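Ferulic acid decarboxylase 1 (Candida dubliniensis, PDB 4ZAD) probably catalyses the reversible, prenylated-FMN-dependent decarboxylation of cinnamic, ferulic and p-coumaric acids to styrene and the corresponding vinylphenols. Local coordinates at residues A[254-258]-A[259-263]. Numbering follows the deposited sequence.
Sequences VVKCE and TNDLE
A beta hairpin turns back on itself here: Lys-256 faces Glu-263 as an antiparallel, non-hydrogen-bonded pair, and the chain between them forms the connecting loop. Its mouth is closed by a nearly straight bond from Cys-257 N to Leu-262 O (2.8 Å, N-H...O 167°). Leu-262 O also receives a CA-H...O contact from Lys-256 CA at 3.5 Å, and one step along Glu-263 CA makes a similar contact with Val-255 O. Inside the loop Asn-260 forms an Asx turn. With CG between the backbone N and the carbonyl carbon (chi1 56°), the amide folds back so that an in-plane lone pair of OD1 accepts from Leu-262 N at 2.9 Å; OD1 also lies 3.7 Å from Cys-257 SG. The Lys-256 chain bends at chi3 and chi4 to reach over the loop. Its NZ bonds to Cys-257 O at 2.7 Å and only weakly to Asn-260 O, while CE runs alongside the Asp-261 carboxylate, 3.3 Å from OD1. Lys-256 NZ, 4.2 Å from Asp-261 OD1, is too far for a salt bridge but may still feel its charge. The hairpin joins strands 253-256 and 263-265 of a three-stranded mixed sheet in the Rift-related domain, and strand 119-120 lies parallel to the first of them. At the loop's apex Glu-258 OE2 forms a salt bridge with Lys-129, and Thr-259 OG1 is hydrogen-bonded to Glu-273. Toward the strands, Val-254 CG2 packs against the Glu-263 side chain, 3.8 Å from its CB.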
loop_
_atom_site.group_PDB
_atom_site.type_symbol
_atom_site.label_atom_id
_atom_site.label_comp_id
_atom_site.label_asym_id
_atom_site.label_seq_id
_atom_site.Cartn_x
_atom_site.Cartn_y
_atom_site.Cartn_z
ATOM N N VAL A 254 41.897 -9.167 -9.004
ATOM C CA VAL A 254 41.892 -9.963 -7.786
ATOM C C VAL A 254 43.307 -10.349 -7.358
ATOM O O VAL A 254 44.243 -10.442 -8.174
ATOM C CB VAL A 254 41.038 -11.313 -7.912
ATOM C CG1 VAL A 254 39.560 -11.058 -8.315
ATOM C CG2 VAL A 254 41.667 -12.343 -8.858
ATOM N N VAL A 255 43.438 -10.615 -6.069
ATOM C CA VAL A 255 44.679 -11.069 -5.481
ATOM C C VAL A 255 44.436 -12.314 -4.630
ATOM O O VAL A 255 43.335 -12.536 -4.113
ATOM C CB VAL A 255 45.294 -9.945 -4.627
ATOM C CG1 VAL A 255 45.649 -8.730 -5.526
ATOM C CG2 VAL A 255 44.328 -9.558 -3.488
ATOM N N LYS A 256 45.472 -13.130 -4.497
ATOM C CA LYS A 256 45.415 -14.321 -3.664
ATOM C C LYS A 256 45.451 -13.991 -2.171
ATOM O O LYS A 256 46.168 -13.105 -1.726
ATOM C CB LYS A 256 46.579 -15.236 -4.023
ATOM C CG LYS A 256 46.477 -16.659 -3.488
ATOM C CD LYS A 256 47.839 -17.393 -3.605
ATOM C CE LYS A 256 48.225 -18.230 -2.324
ATOM N NZ LYS A 256 48.471 -17.445 -1.105
ATOM N N CYS A 257 44.678 -14.714 -1.376
ATOM C CA CYS A 257 44.781 -14.552 0.084
ATOM C C CYS A 257 46.208 -14.808 0.619
ATOM O O CYS A 257 47.026 -15.435 -0.054
ATOM C CB CYS A 257 43.784 -15.469 0.791
ATOM S SG CYS A 257 42.086 -14.951 0.590
ATOM N N GLU A 258 46.494 -14.346 1.839
ATOM C CA GLU A 258 47.719 -14.762 2.534
ATOM C C GLU A 258 47.765 -16.201 3.009
ATOM O O GLU A 258 48.826 -16.811 2.936
ATOM C CB GLU A 258 48.013 -13.887 3.725
ATOM C CG GLU A 258 48.359 -12.462 3.373
ATOM C CD GLU A 258 49.503 -12.283 2.355
ATOM O OE1 GLU A 258 50.615 -12.880 2.503
ATOM O OE2 GLU A 258 49.275 -11.491 1.422
ATOM N N THR A 259 46.659 -16.753 3.497
ATOM C CA THR A 259 46.677 -18.075 4.175
ATOM C C THR A 259 45.784 -19.150 3.565
ATOM O O THR A 259 45.687 -20.245 4.133
ATOM C CB THR A 259 46.207 -17.958 5.652
ATOM O OG1 THR A 259 44.806 -17.626 5.672
ATOM C CG2 THR A 259 47.036 -16.913 6.433
ATOM N N ASN A 260 45.081 -18.842 2.468
ATOM C CA ASN A 260 44.546 -19.890 1.604
ATOM C C ASN A 260 44.737 -19.467 0.165
ATOM O O ASN A 260 45.329 -18.418 -0.053
ATOM C CB ASN A 260 43.102 -20.294 1.953
ATOM C CG ASN A 260 42.121 -19.135 1.938
ATOM O OD1 ASN A 260 41.778 -18.604 0.863
ATOM N ND2 ASN A 260 41.623 -18.759 3.137
ATOM N N ASP A 261 44.308 -20.301 -0.796
ATOM C CA ASP A 261 44.459 -20.025 -2.236
ATOM C C ASP A 261 43.187 -19.418 -2.848
ATOM O O ASP A 261 43.018 -19.422 -4.060
ATOM C CB ASP A 261 44.815 -21.303 -3.035
ATOM C CG ASP A 261 46.159 -21.962 -2.606
ATOM O OD1 ASP A 261 47.078 -21.281 -2.097
ATOM O OD2 ASP A 261 46.278 -23.202 -2.810
ATOM N N LEU A 262 42.279 -18.904 -2.025
ATOM C CA LEU A 262 41.158 -18.148 -2.570
ATOM C C LEU A 262 41.664 -16.792 -3.101
ATOM O O LEU A 262 42.649 -16.224 -2.609
ATOM C CB LEU A 262 40.049 -17.938 -1.532
ATOM C CG LEU A 262 39.366 -19.161 -0.877
ATOM C CD1 LEU A 262 38.476 -18.788 0.369
ATOM C CD2 LEU A 262 38.560 -19.919 -1.876
ATOM N N GLU A 263 40.973 -16.295 -4.125
ATOM C CA GLU A 263 41.225 -14.977 -4.702
ATOM C C GLU A 263 40.155 -14.020 -4.274
ATOM O O GLU A 263 38.979 -14.310 -4.380
ATOM C CB GLU A 263 41.205 -15.046 -6.227
ATOM C CG GLU A 263 42.433 -15.713 -6.764
ATOM C CD GLU A 263 42.358 -16.007 -8.236
ATOM O OE1 GLU A 263 41.225 -15.969 -8.811
ATOM O OE2 GLU A 263 43.454 -16.289 -8.795
#